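Local structure of amino Transferase (Eubacterium rectale, 3ELE) at residues 95-100 / 232-237; 240-245 / 259-264; 314-319 / 384-389; 321-326 / 391-396. The protein probably transfers amino groups between amino acids and keto acids, using pyridoxal-5'-phosphate, as expected of a class I and II aminotransferase. All coordinates share one frame; numbering follows the deposited sequence.

Contact 1. Residues 95-100 / 232-237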
# COMPACT_ATOMS: atom_id res chain seq x y z
N THR A 95 -25.85 -13.81 -0.19
CA THR A 95 -24.67 -14.53 0.23
C THR A 95 -24.73 -14.71 1.77
O THR A 95 -25.69 -14.24 2.42
CB THR A 95 -23.40 -13.78 -0.24
OG1 THR A 95 -23.49 -12.40 0.14
CG2 THR A 95 -23.29 -13.86 -1.73
N HIS A 96 -23.73 -15.41 2.33
CA HIS A 96 -23.66 -15.72 3.78
C HIS A 96 -22.26 -15.45 4.36
O HIS A 96 -21.75 -16.24 5.17
CB HIS A 96 -24.11 -17.18 4.04
CG HIS A 96 -23.35 -18.19 3.24
ND1 HIS A 96 -23.74 -18.56 1.97
CD2 HIS A 96 -22.20 -18.86 3.50
CE1 HIS A 96 -22.87 -19.44 1.49
NE2 HIS A 96 -21.92 -19.63 2.39
N PHE A 97 -21.68 -14.32 3.96
CA PHE A 97 -20.35 -13.93 4.44
C PHE A 97 -20.42 -13.41 5.88
O PHE A 97 -21.47 -12.99 6.37
CB PHE A 97 -19.73 -12.80 3.59
CG PHE A 97 -19.65 -13.11 2.14
CD1 PHE A 97 -18.90 -14.19 1.69
CD2 PHE A 97 -20.29 -12.30 1.19
CE1 PHE A 97 -18.81 -14.49 0.36
CE2 PHE A 97 -20.20 -12.59 -0.17
CZ PHE A 97 -19.46 -13.68 -0.58
N ASN A 98 -19.27 -13.48 6.56
CA ASN A 98 -19.09 -12.88 7.88
C ASN A 98 -17.87 -11.96 7.79
O ASN A 98 -17.21 -11.92 6.76
CB ASN A 98 -19.01 -13.96 8.99
CG ASN A 98 -17.84 -14.90 8.82
OD1 ASN A 98 -16.70 -14.48 8.61
ND2 ASN A 98 -18.11 -16.20 8.96
N ALA A 99 -17.57 -11.23 8.87
CA ALA A 99 -16.41 -10.31 8.91
C ALA A 99 -15.09 -10.98 8.45
O ALA A 99 -14.30 -10.39 7.69
CB ALA A 99 -16.24 -9.74 10.32
N ASP A 100 -14.89 -12.23 8.87
CA ASP A 100 -13.65 -12.97 8.56
C ASP A 100 -13.47 -13.42 7.10
O ASP A 100 -12.45 -14.02 6.79
CB ASP A 100 -13.49 -14.16 9.52
CG ASP A 100 -13.31 -13.73 10.97
OD1 ASP A 100 -12.82 -12.61 11.21
OD2 ASP A 100 -13.65 -14.53 11.86
N PHE A 232 -23.29 -11.76 -8.84
CA PHE A 232 -22.28 -11.89 -7.79
C PHE A 232 -21.63 -13.27 -7.99
O PHE A 232 -22.21 -14.31 -7.65
CB PHE A 232 -22.84 -11.68 -6.37
CG PHE A 232 -21.79 -11.21 -5.41
CD1 PHE A 232 -21.43 -9.86 -5.38
CD2 PHE A 232 -21.11 -12.10 -4.61
CE1 PHE A 232 -20.42 -9.42 -4.53
CE2 PHE A 232 -20.12 -11.66 -3.76
CZ PHE A 232 -19.77 -10.33 -3.72
N VAL A 233 -20.39 -13.23 -8.47
CA VAL A 233 -19.67 -14.42 -9.00
C VAL A 233 -19.44 -15.57 -8.02
O VAL A 233 -19.40 -16.74 -8.44
CB VAL A 233 -18.33 -14.00 -9.66
CG1 VAL A 233 -17.62 -15.20 -10.33
CG2 VAL A 233 -18.57 -12.91 -10.71
N THR A 234 -19.31 -15.25 -6.72
CA THR A 234 -19.05 -16.25 -5.67
C THR A 234 -20.18 -17.26 -5.56
O THR A 234 -19.95 -18.40 -5.15
CB THR A 234 -18.78 -15.61 -4.28
OG1 THR A 234 -19.97 -14.98 -3.78
CG2 THR A 234 -17.60 -14.59 -4.37
N LYS A 235 -21.39 -16.82 -5.94
CA LYS A 235 -22.57 -17.68 -5.96
C LYS A 235 -22.57 -18.73 -7.07
O LYS A 235 -23.32 -19.70 -6.97
CB LYS A 235 -23.84 -16.85 -6.09
CG LYS A 235 -24.01 -15.83 -4.98
CD LYS A 235 -25.51 -15.53 -4.69
CE LYS A 235 -26.26 -15.02 -5.89
NZ LYS A 235 -27.63 -14.57 -5.51
N TYR A 236 -21.77 -18.50 -8.11
CA TYR A 236 -21.68 -19.36 -9.30
C TYR A 236 -20.44 -20.26 -9.34
O TYR A 236 -20.45 -21.31 -9.98
CB TYR A 236 -21.73 -18.47 -10.55
CG TYR A 236 -23.03 -17.70 -10.68
CD1 TYR A 236 -23.18 -16.44 -10.08
CD2 TYR A 236 -24.11 -18.23 -11.40
CE1 TYR A 236 -24.39 -15.72 -10.18
CE2 TYR A 236 -25.33 -17.53 -11.50
CZ TYR A 236 -25.45 -16.28 -10.90
OH TYR A 236 -26.64 -15.60 -10.99
N TYR A 237 -19.36 -19.80 -8.70
CA TYR A 237 -18.10 -20.49 -8.69
C TYR A 237 -17.49 -20.42 -7.28
O TYR A 237 -17.33 -19.33 -6.71
CB TYR A 237 -17.18 -19.86 -9.75
CG TYR A 237 -15.94 -20.68 -10.04
CD1 TYR A 237 -16.05 -21.92 -10.68
CD2 TYR A 237 -14.67 -20.21 -9.72
CE1 TYR A 237 -14.92 -22.70 -10.96
CE2 TYR A 237 -13.52 -21.00 -9.99
CZ TYR A 237 -13.66 -22.23 -10.61
OH TYR A 237 -12.56 -23.01 -10.89
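Phe97 and Phe232 bring two loops of the large domain together, one leading into edge strand 102-105 and the other into strand 240-245 of the mixed seven-stranded sheet that marks a fold type I PLP enzyme. On the buried side the packing is close. CE2 of Phe97 lies 3.7 Å from CE2 of Phe232, and it is the edge of the Phe97 ring that is used, with CE2 of Phe232 near its plane. The two side chains approach at a slant, and both rest on Leu89 of helix 79-93, so two flat hydrophobic rings suit the seam between loops and helix. Phe232 reaches it with CG anti to its backbone N (chi1 -154°), while its ring also stacks with that of His93.

Toward solvent the contact thins. Here the methyl of Thr95 does the touching: CG2 stands 4.0 Å from CD2 of Phe232 and 3.9 Å from CG of Lys235. Threonine fits this border because its other branch, OG1, is hydrogen-bonded to Asn90. Lys235 likewise divides its labour, lending aliphatic carbons to the methyl while its exposed chain bends at chi3 and gives NZ to the carbonyl of His93. Between the two regions sits Thr234, whose OG1 lies in the plane of the Phe232 ring, at its edge, and only 3.5 Å from CZ of Phe97.

Contact 2. Residues 240-245 / 259-264. With PLP (pyridoxal-5'-phosphate), chain E.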
# COMPACT_ATOMS: atom_id res chain seq x y z
N THR A 240 -13.56 -18.32 -6.04
CA THR A 240 -13.62 -16.96 -6.54
C THR A 240 -13.09 -16.05 -5.46
O THR A 240 -13.50 -16.17 -4.29
CB THR A 240 -15.07 -16.58 -6.83
OG1 THR A 240 -15.60 -17.47 -7.80
CG2 THR A 240 -15.22 -15.08 -7.33
N LEU A 241 -12.18 -15.16 -5.85
CA LEU A 241 -11.64 -14.08 -5.03
C LEU A 241 -12.21 -12.82 -5.63
O LEU A 241 -12.15 -12.66 -6.85
CB LEU A 241 -10.11 -14.05 -5.08
CG LEU A 241 -9.41 -15.21 -4.36
CD1 LEU A 241 -7.95 -15.34 -4.80
CD2 LEU A 241 -9.54 -15.01 -2.84
N VAL A 242 -12.81 -11.95 -4.81
CA VAL A 242 -13.39 -10.68 -5.28
C VAL A 242 -12.51 -9.54 -4.80
O VAL A 242 -12.15 -9.50 -3.63
CB VAL A 242 -14.86 -10.48 -4.83
CG1 VAL A 242 -15.40 -9.12 -5.32
CG2 VAL A 242 -15.74 -11.66 -5.34
N CYS A 243 -12.14 -8.66 -5.74
CA CYS A 243 -11.33 -7.47 -5.51
C CYS A 243 -12.26 -6.30 -5.77
O CYS A 243 -12.84 -6.19 -6.86
CB CYS A 243 -10.14 -7.41 -6.47
SG CYS A 243 -8.98 -8.77 -6.21
N TYR A 244 -12.41 -5.46 -4.76
CA TYR A 244 -13.27 -4.32 -4.83
C TYR A 244 -12.56 -3.09 -4.25
O TYR A 244 -11.57 -3.21 -3.53
CB TYR A 244 -14.56 -4.65 -4.06
CG TYR A 244 -15.59 -3.55 -4.14
CD1 TYR A 244 -16.37 -3.38 -5.30
CD2 TYR A 244 -15.71 -2.61 -3.11
CE1 TYR A 244 -17.29 -2.35 -5.40
CE2 TYR A 244 -16.63 -1.56 -3.20
CZ TYR A 244 -17.43 -1.44 -4.33
OH TYR A 244 -18.33 -0.39 -4.40
N SER A 245 -13.03 -1.91 -4.64
CA SER A 245 -12.59 -0.66 -4.05
C SER A 245 -13.71 0.36 -4.17
O SER A 245 -14.63 0.20 -4.98
CB SER A 245 -11.31 -0.15 -4.68
OG SER A 245 -11.53 0.50 -5.92
N TYR A 259 -11.08 -3.94 -0.75
CA TYR A 259 -10.98 -5.22 -0.08
C TYR A 259 -10.76 -6.38 -1.02
O TYR A 259 -10.88 -6.23 -2.25
CB TYR A 259 -12.22 -5.51 0.79
CG TYR A 259 -13.57 -5.60 0.07
CD1 TYR A 259 -13.93 -6.74 -0.68
CD2 TYR A 259 -14.51 -4.57 0.18
CE1 TYR A 259 -15.16 -6.83 -1.33
CE2 TYR A 259 -15.77 -4.67 -0.45
CZ TYR A 259 -16.08 -5.81 -1.20
OH TYR A 259 -17.30 -5.92 -1.84
N VAL A 260 -10.38 -7.50 -0.40
CA VAL A 260 -10.30 -8.81 -1.01
C VAL A 260 -11.32 -9.65 -0.20
O VAL A 260 -11.27 -9.70 1.04
CB VAL A 260 -8.92 -9.47 -0.93
CG1 VAL A 260 -8.99 -10.92 -1.46
CG2 VAL A 260 -7.89 -8.65 -1.76
N LEU A 261 -12.24 -10.29 -0.92
CA LEU A 261 -13.27 -11.12 -0.31
C LEU A 261 -12.87 -12.56 -0.56
O LEU A 261 -12.69 -12.95 -1.73
CB LEU A 261 -14.61 -10.79 -0.96
CG LEU A 261 -15.86 -11.58 -0.62
CD1 LEU A 261 -16.15 -11.58 0.85
CD2 LEU A 261 -17.01 -11.00 -1.43
N VAL A 262 -12.70 -13.33 0.52
CA VAL A 262 -12.32 -14.77 0.46
C VAL A 262 -13.50 -15.64 1.00
O VAL A 262 -13.61 -15.84 2.22
CB VAL A 262 -11.02 -15.05 1.27
CG1 VAL A 262 -10.59 -16.52 1.13
CG2 VAL A 262 -9.87 -14.16 0.80
N PRO A 263 -14.37 -16.18 0.11
CA PRO A 263 -15.51 -17.02 0.56
C PRO A 263 -15.10 -18.29 1.32
O PRO A 263 -13.99 -18.78 1.14
CB PRO A 263 -16.21 -17.42 -0.76
CG PRO A 263 -15.75 -16.42 -1.75
CD PRO A 263 -14.37 -16.05 -1.36
N ASP A 264 -16.00 -18.80 2.15
CA ASP A 264 -15.78 -20.05 2.86
C ASP A 264 -15.74 -21.25 1.89
O ASP A 264 -15.04 -22.21 2.18
CB ASP A 264 -16.85 -20.30 3.96
CG ASP A 264 -16.64 -19.45 5.21
OD1 ASP A 264 -15.72 -18.61 5.29
OD2 ASP A 264 -17.43 -19.65 6.16
N1 PLP E . -9.38 -2.32 -12.17
C2 PLP E . -9.84 -1.63 -13.28
C2A PLP E . -10.47 -2.39 -14.41
C3 PLP E . -9.76 -0.22 -13.34
O3 PLP E . -10.23 0.47 -14.43
C4 PLP E . -9.16 0.50 -12.27
C4A PLP E . -8.70 1.91 -12.59
O4A PLP E . -7.59 2.10 -13.10
C5 PLP E . -8.69 -0.24 -11.14
C6 PLP E . -8.80 -1.65 -11.10
C5A PLP E . -8.01 0.42 -9.96
O4P PLP E . -8.88 0.78 -8.94
P PLP E . -8.23 1.36 -7.58
O1P PLP E . -9.06 0.94 -6.40
O2P PLP E . -8.27 2.86 -7.62
O3P PLP E . -6.82 0.91 -7.39
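Tyr244 and Tyr259 form the last antiparallel pair between strands 240-245 and 258-261, hydrogen-bonded both ways: Tyr244 N to Tyr259 O at 3.0 Å and Tyr259 N to Tyr244 O at 2.9 Å. Val242 and Leu261, two residues back along strand 240-245, are joined by a matching pair of hydrogen bonds, and in between Cys243 faces Val260 as a non-hydrogen-bonded pair.

Traced outward, the Tyr244 side chain leans on Tyr259 for half its length. Its CB sits over one face of the Tyr259 ring, 3.7 Å from the centroid, a CH-pi contact displaced to the CZ side. CG of Tyr244 comes next, 3.7 Å from OH of Tyr259, and CD2 of Tyr244 closes to 3.4 Å from CE2 of Tyr259. The rings themselves are oblique, their planes at 31°. Beyond them the Tyr244 OH leaves the pair and is hydrogen-bonded to Glu222 and Ser249. Tyr259 can offer its face because CG is turned between its own N and carbonyl carbon (chi1 61°), which swings the ring over the neighbouring strand. A serine in place of Tyr259 would probably leave the CB and ring of Tyr244 without the face they lie against, free to shift.

One residue on, Ser245 OG donates to O1P of the cofactor phosphate at 2.6 Å, so the strand end helps build the phosphate site. The two strands lie second and third from edge strand 102-105: strand 213-217 flanks 240-245, helices 108-119 and 269-282 cover the Leu241 and Val260 face, and Phe97 and Phe232 meet Leu261 on the other.

Contact 3. Residues 314-319 / 384-389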
# COMPACT_ATOMS: atom_id res chain seq x y z
N ASP A 314 -25.29 8.06 -23.15
CA ASP A 314 -26.37 8.24 -24.13
C ASP A 314 -26.09 9.38 -25.12
O ASP A 314 -26.35 9.26 -26.31
CB ASP A 314 -27.71 8.48 -23.42
CG ASP A 314 -28.16 7.28 -22.60
OD1 ASP A 314 -27.62 6.20 -22.80
OD2 ASP A 314 -29.08 7.41 -21.76
N LEU A 315 -25.54 10.48 -24.60
CA LEU A 315 -25.21 11.64 -25.43
C LEU A 315 -24.10 11.25 -26.43
O LEU A 315 -24.27 11.42 -27.63
CB LEU A 315 -24.80 12.81 -24.54
CG LEU A 315 -24.68 14.22 -25.12
CD1 LEU A 315 -26.07 14.73 -25.56
CD2 LEU A 315 -24.11 15.14 -24.03
N LEU A 316 -23.01 10.66 -25.94
CA LEU A 316 -21.89 10.23 -26.80
C LEU A 316 -22.30 9.14 -27.80
O LEU A 316 -21.92 9.20 -28.98
CB LEU A 316 -20.71 9.73 -25.93
CG LEU A 316 -19.35 9.49 -26.58
CD1 LEU A 316 -18.81 10.82 -27.15
CD2 LEU A 316 -18.39 8.89 -25.57
N TYR A 317 -23.06 8.15 -27.34
CA TYR A 317 -23.52 7.06 -28.20
C TYR A 317 -24.44 7.57 -29.32
O TYR A 317 -24.26 7.19 -30.48
CB TYR A 317 -24.24 5.96 -27.38
CG TYR A 317 -24.72 4.79 -28.21
CD1 TYR A 317 -23.82 3.81 -28.66
CD2 TYR A 317 -26.07 4.65 -28.56
CE1 TYR A 317 -24.24 2.74 -29.42
CE2 TYR A 317 -26.50 3.56 -29.34
CZ TYR A 317 -25.57 2.60 -29.76
OH TYR A 317 -25.97 1.51 -30.53
N GLU A 318 -25.41 8.41 -28.95
CA GLU A 318 -26.35 8.99 -29.92
C GLU A 318 -25.64 9.82 -30.98
O GLU A 318 -25.89 9.65 -32.17
CB GLU A 318 -27.45 9.84 -29.23
CG GLU A 318 -28.47 9.03 -28.41
N GLY A 319 -24.74 10.70 -30.57
CA GLY A 319 -24.01 11.56 -31.51
C GLY A 319 -23.05 10.83 -32.43
O GLY A 319 -23.02 11.09 -33.62
N HIS A 384 -20.00 19.74 -27.52
CA HIS A 384 -19.10 20.63 -28.30
C HIS A 384 -18.11 19.83 -29.16
O HIS A 384 -17.59 20.34 -30.15
CB HIS A 384 -18.35 21.65 -27.42
CG HIS A 384 -19.23 22.48 -26.54
ND1 HIS A 384 -18.94 22.73 -25.22
CD2 HIS A 384 -20.45 23.03 -26.77
CE1 HIS A 384 -19.91 23.44 -24.68
NE2 HIS A 384 -20.84 23.64 -25.60
N SER A 385 -17.87 18.57 -28.81
CA SER A 385 -16.97 17.69 -29.58
C SER A 385 -17.53 17.17 -30.90
O SER A 385 -16.75 16.75 -31.76
CB SER A 385 -16.55 16.48 -28.75
OG SER A 385 -17.61 15.55 -28.61
N MSE A 386 -18.86 17.18 -31.07
CA MSE A 386 -19.52 16.54 -32.24
C MSE A 386 -19.10 17.03 -33.62
O MSE A 386 -18.88 16.20 -34.51
CB MSE A 386 -21.05 16.46 -32.08
CG MSE A 386 -21.46 15.49 -30.96
SE MSE A 386 -20.92 13.67 -31.34
CE MSE A 386 -20.88 12.95 -29.56
N PRO A 387 -19.01 18.35 -33.84
CA PRO A 387 -18.44 18.85 -35.10
C PRO A 387 -17.02 18.35 -35.41
O PRO A 387 -16.72 18.10 -36.57
CB PRO A 387 -18.48 20.38 -34.91
CG PRO A 387 -19.63 20.59 -34.00
CD PRO A 387 -19.52 19.47 -33.01
N ALA A 388 -16.16 18.19 -34.40
CA ALA A 388 -14.81 17.64 -34.63
C ALA A 388 -14.90 16.15 -35.01
O ALA A 388 -14.23 15.72 -35.94
CB ALA A 388 -13.89 17.88 -33.43
N PHE A 389 -15.72 15.38 -34.28
CA PHE A 389 -16.02 13.97 -34.64
C PHE A 389 -16.55 13.81 -36.07
O PHE A 389 -16.16 12.87 -36.77
CB PHE A 389 -17.02 13.33 -33.66
CG PHE A 389 -16.37 12.81 -32.41
CD1 PHE A 389 -15.49 11.73 -32.48
CD2 PHE A 389 -16.66 13.37 -31.17
CE1 PHE A 389 -14.88 11.22 -31.33
CE2 PHE A 389 -16.05 12.88 -30.00
CZ PHE A 389 -15.17 11.81 -30.08
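Met386, modelled as selenomethionine, reaches across from helix 379-396 to the backbone of Gly319 and the side chain of Leu316 on helix 306-323. The two helices, both of the C-terminal small domain of this aminotransferase fold, run nearly side by side: the short axes diverge by 27° and come no closer than 10.8 Å, a spacing that a long, unbranched side chain is suited to span.

Met386 starts with CG anti to its carbonyl carbon and then bends at chi2 (-63°). That bend lays the selenium against Gly319, with SE of Met386 3.7 Å from Gly319 C, and carries the terminal methyl on to Leu316. There CE of Met386 lies 3.8 Å from CD1 of Leu316, the two side chains meeting at about a right angle, so that methyl touches methyl instead of chain running along chain. The glycine matters to this arrangement: a beta carbon at this position would point at the selenium and come too near it.

Leu316 keeps CG anti to its backbone N (chi1 -168°), which lets CD1 serve two partners. Besides the Met386 methyl, CD1 of Leu316 meets, more loosely at 4.5 Å, CE2 of Phe389, one turn further along the opposing helix. The Phe389 ring is buried, packing also on Leu320, Ile323 and Phe40, while OG of Ser385 lies at its edge, in the ring plane.

The side-chain contacts are apolar, made by a selenoether chain, a leucine branch and an aromatic ring, and the selenium adds contact with the Gly319 backbone. The two segments are thus held by dispersion and burial, without directional bonds to fix an exact register.

Contact 4. Residues 321-326 / 391-396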
# COMPACT_ATOMS: atom_id res chain seq x y z
N THR A 321 -23.03 7.50 -33.18
CA THR A 321 -23.84 6.62 -34.04
C THR A 321 -24.47 7.42 -35.20
O THR A 321 -24.34 7.04 -36.36
CB THR A 321 -24.90 5.90 -33.20
OG1 THR A 321 -24.24 5.08 -32.23
CG2 THR A 321 -25.83 5.04 -34.06
N ARG A 322 -25.10 8.55 -34.87
CA ARG A 322 -25.74 9.44 -35.86
C ARG A 322 -24.78 9.90 -36.98
O ARG A 322 -25.19 10.01 -38.14
CB ARG A 322 -26.36 10.65 -35.12
CG ARG A 322 -27.13 11.68 -35.95
CD ARG A 322 -28.29 11.06 -36.75
NE ARG A 322 -29.25 10.32 -35.91
CZ ARG A 322 -30.25 9.56 -36.36
NH1 ARG A 322 -30.46 9.36 -37.67
NH2 ARG A 322 -31.06 8.96 -35.48
N ILE A 323 -23.51 10.14 -36.62
CA ILE A 323 -22.45 10.53 -37.60
C ILE A 323 -22.07 9.38 -38.54
O ILE A 323 -21.82 9.62 -39.73
CB ILE A 323 -21.17 11.08 -36.88
CG1 ILE A 323 -21.45 12.47 -36.29
CG2 ILE A 323 -19.99 11.22 -37.85
CD1 ILE A 323 -20.35 12.96 -35.34
N GLY A 324 -22.08 8.15 -38.01
CA GLY A 324 -21.74 6.94 -38.75
C GLY A 324 -20.73 6.01 -38.09
O GLY A 324 -20.39 4.99 -38.68
N TYR A 325 -20.24 6.35 -36.89
CA TYR A 325 -19.30 5.51 -36.15
C TYR A 325 -19.99 4.28 -35.61
O TYR A 325 -21.18 4.33 -35.29
CB TYR A 325 -18.68 6.27 -34.96
CG TYR A 325 -17.76 7.41 -35.33
CD1 TYR A 325 -16.40 7.17 -35.57
CD2 TYR A 325 -18.22 8.72 -35.43
CE1 TYR A 325 -15.52 8.21 -35.88
CE2 TYR A 325 -17.36 9.77 -35.75
CZ TYR A 325 -16.00 9.51 -35.97
OH TYR A 325 -15.14 10.53 -36.29
N HIS A 326 -19.25 3.17 -35.52
CA HIS A 326 -19.79 1.95 -34.90
C HIS A 326 -19.29 1.89 -33.45
O HIS A 326 -18.11 1.62 -33.21
CB HIS A 326 -19.43 0.65 -35.62
CG HIS A 326 -19.85 -0.57 -34.85
ND1 HIS A 326 -21.14 -1.03 -34.85
CD2 HIS A 326 -19.17 -1.34 -33.96
CE1 HIS A 326 -21.24 -2.07 -34.04
NE2 HIS A 326 -20.06 -2.27 -33.48
N LYS A 391 -15.99 15.95 -38.54
CA LYS A 391 -14.87 16.29 -39.45
C LYS A 391 -13.88 15.12 -39.57
O LYS A 391 -13.39 14.85 -40.66
CB LYS A 391 -14.17 17.57 -38.99
CG LYS A 391 -13.15 18.11 -39.97
CD LYS A 391 -12.74 19.53 -39.63
CE LYS A 391 -11.63 20.03 -40.55
NZ LYS A 391 -11.27 21.46 -40.28
N ILE A 392 -13.60 14.45 -38.45
CA ILE A 392 -12.73 13.26 -38.44
C ILE A 392 -13.32 12.18 -39.38
O ILE A 392 -12.61 11.66 -40.24
CB ILE A 392 -12.52 12.67 -37.02
CG1 ILE A 392 -11.72 13.62 -36.13
CG2 ILE A 392 -11.80 11.31 -37.08
CD1 ILE A 392 -11.92 13.34 -34.64
N TYR A 393 -14.61 11.90 -39.21
CA TYR A 393 -15.37 10.95 -40.03
C TYR A 393 -15.24 11.26 -41.53
O TYR A 393 -14.95 10.36 -42.33
CB TYR A 393 -16.84 10.95 -39.62
CG TYR A 393 -17.60 9.78 -40.19
CD1 TYR A 393 -17.56 8.55 -39.54
CD2 TYR A 393 -18.33 9.90 -41.38
CE1 TYR A 393 -18.24 7.46 -40.04
CE2 TYR A 393 -19.02 8.81 -41.89
CZ TYR A 393 -18.96 7.59 -41.20
OH TYR A 393 -19.61 6.50 -41.66
N LYS A 394 -15.46 12.53 -41.87
CA LYS A 394 -15.29 13.08 -43.23
C LYS A 394 -13.92 12.84 -43.88
O LYS A 394 -13.85 12.74 -45.10
CB LYS A 394 -15.59 14.60 -43.30
CG LYS A 394 -16.97 14.99 -43.84
CD LYS A 394 -18.11 14.85 -42.86
CE LYS A 394 -19.41 15.38 -43.50
NZ LYS A 394 -20.56 15.37 -42.55
N LYS A 395 -12.85 12.79 -43.07
CA LYS A 395 -11.48 12.49 -43.58
C LYS A 395 -11.42 11.14 -44.29
O LYS A 395 -10.69 10.99 -45.27
CB LYS A 395 -10.42 12.47 -42.46
CG LYS A 395 -10.21 13.78 -41.68
CD LYS A 395 -9.24 13.56 -40.49
CE LYS A 395 -9.10 14.80 -39.61
NZ LYS A 395 -8.47 15.96 -40.29
N TYR A 396 -12.17 10.17 -43.75
CA TYR A 396 -12.26 8.81 -44.26
C TYR A 396 -13.38 8.60 -45.26
O TYR A 396 -13.21 7.84 -46.21
CB TYR A 396 -12.46 7.83 -43.10
CG TYR A 396 -11.26 7.72 -42.21
CD1 TYR A 396 -10.27 6.77 -42.46
CD2 TYR A 396 -11.09 8.58 -41.12
CE1 TYR A 396 -9.16 6.66 -41.65
CE2 TYR A 396 -9.97 8.48 -40.29
CZ TYR A 396 -9.01 7.51 -40.56
OH TYR A 396 -7.90 7.38 -39.77
O HOH W 1 -20.44 4.12 -41.12
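Tyr393 contributes the largest buried surface here, setting its ring against Ile323, Gly324 and Tyr325 where helix 306-323 ends and the chain turns into strand 327-328 of the small domain. With CG anti to the backbone N (chi1 -167°), the ring extends from helix 379-396 over that turn. It meets Tyr325 in a T-shaped, edge-to-face pair, planes at 67° and centroids 5.2 Å apart, with CD1 of Tyr393 poised above the centre of the Tyr325 face.

Tyr325, the second contributor, runs past Tyr393 in the opposite direction, so its OH arrives at the helix backbone, 3.5 Å from CB of Ile392 and probably hydrogen-bonded to the carbonyl O of Phe389. A tyrosine suits the spot, giving a ring for packing and a hydroxyl for that carbonyl.

Ile323 supplies the third surface: its CG2 packs 3.6 Å from CB of Tyr393, and its carbonyl O stands over one face of the ring. Next to it, Gly324 has positive phi (130°), and a side chain on it would collide with the Tyr393 hydroxyl. One water joins the two segments, 2.6 Å from OH of Tyr393 and donating to Gly324 O at 2.6 Å. Exchanging Tyr393 for an alanine is likely to strip the Tyr325 face and Ile323 methyl of their partner and leave the water without its hydroxyl.

Apolar ring packing and a water bridge thus suit a helix-end contact at the partly exposed border of the domain.

In the fold
Contact 2 is the core of the set, every touching residue buried, and it alone relies on regular backbone bonding and reaches the cofactor. Contact 1 lies against it, about 8 Å away between centres: CZ of Phe232 packs 3.6 Å from CD2 of Leu261, extending the large-domain core through loops that shade into solvent. Contacts 3 and 4 lie on the other side of the chain's centre, about 38 and 42 Å from contact 2 between centres. They share helices 306-323 and 379-396, their centres about 10 Å apart, Ile323 of contact 4 packing on Met386 and Phe389 of contact 3. Contact 3 relies on apolar side chains against a glycine backbone, whereas contact 4, at the helix end, adds aromatic pairing and water.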